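Local coordinates for protein diphosphomevalonate decarboxylase, putative (Trypanosoma brucei, PDB 2HKE) that probably catalyses the ATP-dependent decarboxylation of (R)-5-diphosphomevalonate to isopentenyl diphosphate in the mevalonate pathway of isoprenoid and sterol synthesis, at residues A[268-282]-A[344-356]. The protein carries 1 engineered substitution. Numbering follows the deposited sequence.
With SO4 (sulfate ion), chain D.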
# COMPACT_ATOMS: atom_id res chain seq x y z
N ASP A 268 0.24 17.55 11.77
CA ASP A 268 -1.09 17.21 11.20
C ASP A 268 -1.38 15.71 11.38
O ASP A 268 -2.49 15.34 11.79
CB ASP A 268 -1.17 17.54 9.73
CG ASP A 268 -1.30 19.01 9.45
OD1 ASP A 268 -1.68 19.78 10.33
OD2 ASP A 268 -1.00 19.37 8.30
N SER A 269 -0.39 14.87 11.09
CA SER A 269 -0.49 13.43 11.39
C SER A 269 -0.89 13.17 12.83
O SER A 269 -1.82 12.39 13.11
CB SER A 269 0.84 12.72 11.13
OG SER A 269 1.27 12.95 9.81
N TYR A 270 -0.18 13.80 13.77
CA TYR A 270 -0.44 13.61 15.18
C TYR A 270 -1.78 14.15 15.60
O TYR A 270 -2.47 13.54 16.44
CB TYR A 270 0.68 14.21 16.07
CG TYR A 270 2.05 13.64 15.83
CD1 TYR A 270 2.28 12.27 15.90
CD2 TYR A 270 3.13 14.47 15.53
CE1 TYR A 270 3.54 11.73 15.68
CE2 TYR A 270 4.41 13.93 15.30
CZ TYR A 270 4.61 12.58 15.39
OH TYR A 270 5.87 12.07 15.17
N ALA A 271 -2.20 15.26 14.98
CA ALA A 271 -3.52 15.77 15.28
C ALA A 271 -4.61 14.77 14.80
O ALA A 271 -5.64 14.62 15.44
CB ALA A 271 -3.72 17.09 14.61
N MET A 272 -4.37 14.14 13.66
CA MET A 272 -5.31 13.11 13.16
C MET A 272 -5.41 11.96 14.12
O MET A 272 -6.50 11.45 14.35
CB MET A 272 -4.93 12.66 11.73
CG MET A 272 -5.44 13.60 10.65
SD MET A 272 -7.22 13.74 10.46
CE MET A 272 -7.63 12.09 9.77
N ILE A 273 -4.29 11.56 14.72
CA ILE A 273 -4.32 10.49 15.69
C ILE A 273 -5.18 10.94 16.87
O ILE A 273 -6.06 10.22 17.29
CB ILE A 273 -2.91 10.13 16.14
CG1 ILE A 273 -2.13 9.45 15.02
CG2 ILE A 273 -2.97 9.32 17.44
CD1 ILE A 273 -0.68 9.24 15.35
N ARG A 274 -4.91 12.14 17.40
CA ARG A 274 -5.69 12.65 18.52
C ARG A 274 -7.17 12.73 18.20
O ARG A 274 -8.00 12.41 19.08
CB ARG A 274 -5.18 14.03 18.96
CG ARG A 274 -3.79 13.97 19.47
CD ARG A 274 -3.45 15.13 20.43
NE ARG A 274 -3.88 16.42 19.91
CZ ARG A 274 -3.21 17.13 19.02
NH1 ARG A 274 -2.07 16.69 18.54
NH2 ARG A 274 -3.68 18.31 18.63
N LEU A 275 -7.50 13.16 16.98
CA LEU A 275 -8.89 13.32 16.55
C LEU A 275 -9.63 11.97 16.48
O LEU A 275 -10.77 11.82 16.98
CB LEU A 275 -8.92 14.00 15.19
CG LEU A 275 -10.28 14.35 14.61
CD1 LEU A 275 -11.23 15.03 15.63
CD2 LEU A 275 -10.08 15.20 13.38
N VAL A 276 -9.00 10.99 15.88
CA VAL A 276 -9.63 9.68 15.81
C VAL A 276 -9.87 9.17 17.21
O VAL A 276 -10.96 8.66 17.52
CB VAL A 276 -8.77 8.69 15.00
CG1 VAL A 276 -9.29 7.26 15.14
CG2 VAL A 276 -8.69 9.19 13.56
N LYS A 277 -8.86 9.28 18.08
CA LYS A 277 -9.01 8.83 19.46
C LYS A 277 -10.14 9.53 20.19
O LYS A 277 -10.93 8.90 20.90
CB LYS A 277 -7.69 9.03 20.22
CG LYS A 277 -6.63 8.03 19.81
CD LYS A 277 -5.34 8.32 20.57
CE LYS A 277 -4.29 7.29 20.26
NZ LYS A 277 -3.02 7.66 20.95
N ALA A 278 -10.22 10.85 20.02
CA ALA A 278 -11.23 11.67 20.68
C ALA A 278 -12.62 11.35 20.15
O ALA A 278 -13.59 11.34 20.89
CB ALA A 278 -10.95 13.14 20.46
N TYR A 279 -12.72 11.06 18.86
CA TYR A 279 -13.99 10.64 18.26
C TYR A 279 -14.46 9.33 18.85
O TYR A 279 -15.59 9.19 19.24
CB TYR A 279 -13.83 10.51 16.76
CG TYR A 279 -15.08 10.12 16.02
CD1 TYR A 279 -16.22 10.91 16.10
CD2 TYR A 279 -15.11 8.98 15.24
CE1 TYR A 279 -17.34 10.58 15.40
CE2 TYR A 279 -16.26 8.62 14.54
CZ TYR A 279 -17.36 9.43 14.63
OH TYR A 279 -18.52 9.09 13.94
N ASN A 280 -13.58 8.35 18.90
CA ASN A 280 -13.94 7.03 19.37
C ASN A 280 -14.34 7.16 20.84
O ASN A 280 -15.29 6.52 21.30
CB ASN A 280 -12.74 6.12 19.22
CG ASN A 280 -12.52 5.63 17.80
OD1 ASN A 280 -13.46 5.61 16.97
ND2 ASN A 280 -11.27 5.22 17.51
N ALA A 281 -13.61 7.99 21.57
CA ALA A 281 -13.92 8.24 23.00
C ALA A 281 -15.36 8.79 23.16
O ALA A 281 -16.13 8.29 24.01
CB ALA A 281 -12.86 9.16 23.62
N LYS A 282 -15.72 9.76 22.32
CA LYS A 282 -17.06 10.38 22.35
C LYS A 282 -18.14 9.43 21.91
O LYS A 282 -19.24 9.41 22.44
CB LYS A 282 -17.15 11.57 21.41
CG LYS A 282 -16.75 12.87 21.89
CD LYS A 282 -17.66 13.47 23.00
CE LYS A 282 -17.13 14.87 23.25
NZ LYS A 282 -17.16 15.25 24.70
N GLU A 344 -21.55 17.39 19.63
CA GLU A 344 -20.58 16.62 20.42
C GLU A 344 -19.31 16.27 19.63
O GLU A 344 -18.26 16.06 20.22
CB GLU A 344 -21.16 15.32 20.96
CG GLU A 344 -21.92 14.49 19.93
CD GLU A 344 -22.56 13.20 20.44
OE1 GLU A 344 -22.18 12.66 21.51
OE2 GLU A 344 -23.47 12.68 19.70
N TYR A 345 -19.40 16.24 18.30
CA TYR A 345 -18.24 15.81 17.50
C TYR A 345 -17.51 16.98 16.88
O TYR A 345 -16.69 16.80 15.97
CB TYR A 345 -18.67 14.78 16.43
CG TYR A 345 -19.36 13.62 17.01
CD1 TYR A 345 -18.76 12.82 17.98
CD2 TYR A 345 -20.61 13.23 16.56
CE1 TYR A 345 -19.38 11.73 18.51
CE2 TYR A 345 -21.24 12.12 17.11
CZ TYR A 345 -20.62 11.39 18.10
OH TYR A 345 -21.27 10.30 18.64
N LYS A 346 -17.83 18.19 17.32
CA LYS A 346 -17.15 19.37 16.87
C LYS A 346 -16.19 19.70 18.02
O LYS A 346 -16.43 19.37 19.19
CB LYS A 346 -18.13 20.52 16.60
CG LYS A 346 -19.16 20.22 15.54
CD LYS A 346 -20.24 21.30 15.50
CE LYS A 346 -21.38 20.89 14.55
NZ LYS A 346 -22.29 22.03 14.31
N LYS A 347 -15.09 20.33 17.66
CA LYS A 347 -14.07 20.73 18.60
C LYS A 347 -13.63 19.57 19.49
O LYS A 347 -13.66 19.66 20.73
CB LYS A 347 -14.55 21.97 19.41
CG LYS A 347 -14.73 23.23 18.54
CD LYS A 347 -13.36 23.87 18.14
CE LYS A 347 -13.51 25.04 17.08
NZ LYS A 347 -14.34 24.72 15.84
N LEU A 348 -13.20 18.48 18.87
CA LEU A 348 -12.75 17.32 19.62
C LEU A 348 -11.28 17.44 20.00
O LEU A 348 -10.82 16.75 20.88
CB LEU A 348 -12.98 16.04 18.82
CG LEU A 348 -14.43 15.67 18.52
CD1 LEU A 348 -14.51 14.46 17.61
CD2 LEU A 348 -15.20 15.42 19.81
N ILE A 349 -10.54 18.20 19.20
CA ILE A 349 -9.13 18.51 19.42
C ILE A 349 -8.91 20.00 19.22
O ILE A 349 -9.74 20.67 18.63
CB ILE A 349 -8.16 17.74 18.48
CG1 ILE A 349 -8.38 18.10 17.01
CG2 ILE A 349 -8.29 16.22 18.75
CD1 ILE A 349 -7.26 17.61 16.07
N ASP A 350 -7.75 20.45 19.68
CA ASP A 350 -7.25 21.78 19.44
C ASP A 350 -6.14 21.67 18.39
O ASP A 350 -5.06 21.16 18.68
CB ASP A 350 -6.63 22.31 20.77
CG ASP A 350 -6.06 23.71 20.65
OD1 ASP A 350 -6.32 24.41 19.62
OD2 ASP A 350 -5.35 24.11 21.62
N HIS A 351 -6.42 22.14 17.17
CA HIS A 351 -5.43 22.12 16.09
C HIS A 351 -5.89 23.12 15.05
O HIS A 351 -7.11 23.26 14.80
CB HIS A 351 -5.31 20.71 15.46
CG HIS A 351 -4.20 20.58 14.47
ND1 HIS A 351 -2.89 20.47 14.86
CD2 HIS A 351 -4.21 20.48 13.11
CE1 HIS A 351 -2.12 20.34 13.78
NE2 HIS A 351 -2.89 20.34 12.71
N PRO A 352 -4.95 23.84 14.42
CA PRO A 352 -5.35 24.74 13.34
C PRO A 352 -6.15 24.08 12.19
O PRO A 352 -5.75 23.00 11.70
CB PRO A 352 -4.02 25.23 12.78
CG PRO A 352 -3.12 25.13 13.93
CD PRO A 352 -3.49 23.89 14.63
N LYS A 353 -7.24 24.72 11.78
CA LYS A 353 -8.03 24.18 10.67
C LYS A 353 -7.31 24.40 9.35
O LYS A 353 -6.83 25.51 9.02
CB LYS A 353 -9.43 24.77 10.63
CG LYS A 353 -10.26 24.43 11.86
CD LYS A 353 -11.64 25.02 11.72
CE LYS A 353 -12.45 24.77 12.93
NZ LYS A 353 -13.86 25.16 12.68
N LYS A 354 -7.23 23.32 8.58
CA LYS A 354 -6.69 23.37 7.23
C LYS A 354 -7.28 22.21 6.44
O LYS A 354 -7.71 21.22 7.01
CB LYS A 354 -5.17 23.29 7.23
CG LYS A 354 -4.65 21.93 7.78
CD LYS A 354 -3.19 21.90 7.98
CE LYS A 354 -2.75 22.61 9.25
NZ LYS A 354 -1.27 22.56 9.22
N PRO A 355 -7.32 22.33 5.12
CA PRO A 355 -7.83 21.21 4.33
C PRO A 355 -6.81 20.07 4.25
O PRO A 355 -5.59 20.28 4.34
CB PRO A 355 -7.98 21.82 2.93
CG PRO A 355 -7.02 22.94 2.90
CD PRO A 355 -6.91 23.47 4.28
N PHE A 356 -7.31 18.85 4.09
CA PHE A 356 -6.47 17.79 3.53
C PHE A 356 -6.05 18.17 2.12
O PHE A 356 -6.75 18.96 1.43
CB PHE A 356 -7.21 16.45 3.47
CG PHE A 356 -7.75 15.97 4.79
CD1 PHE A 356 -6.98 16.00 5.95
CD2 PHE A 356 -9.03 15.40 4.85
CE1 PHE A 356 -7.48 15.55 7.16
CE2 PHE A 356 -9.54 14.96 6.12
CZ PHE A 356 -8.74 15.01 7.23
S SO4 D . -6.04 18.23 22.18
O1 SO4 D . -5.05 18.70 23.15
O2 SO4 D . -7.36 18.62 22.62
O3 SO4 D . -5.71 18.83 20.88
O4 SO4 D . -5.91 16.78 22.11
O HOH W 1 -1.91 20.38 17.39
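Tyr345 receives the edge of Tyr279 on one face of its ring, an edge-to-face pair with centroids 5.2 Å apart and planes at 68°; the Glu344 side chain lies across the opposite face. CB of Lys282 sits at the edge of the same ring, and the chain runs on to place CE 3.4 Å from Glu344 O. Three residues on, Leu348 forks: CD1 reaches Tyr279 and Leu275, while CD2 meets CG of Lys282, and its CB rests on Ala278. In Ile349 CG1 stands between the backbone N and the carbonyl carbon (chi1 63°) and carries CD1 to Ala271, while CG2 lies against the helix backbone, 3.6 Å from Leu275 N. Just beyond it a sulfate, probably from the crystallisation liquor, joins the two segments: its O3 accepts from Asp350 N and from NE and NH2 of Arg274, and O4 takes a second bond from NE. His351 lies flat on Ala271, whose CB stands 3.5 Å from the ring centroid in a CH-pi contact, with Pro352 behind the other face. In the plane of this imidazole, NE2 donates to Asp268 OD1 at 2.7 Å (163°), and ND1 is hydrogen-bonded to a water, which accepts a hydrogen bond from Arg274 NH2. Lys354 NZ forms a salt bridge to the same Asp268 OD1 at 3.0 Å, meeting that oxygen on its syn lone pair. Phe356 turns its ring edge to Met272 SD, a Met-aromatic contact, and packs on Phe318. The loop leading into strand 358-363 is thus laid along helix 267-283 within the C-terminal domain. Chemically, the seam combines aromatic and aliphatic packing with a polar cluster round Asp268, where two donors on one oxygen would stabilise its negative charge, and the paired Arg274 and Asp350 N form an anion-binding spot.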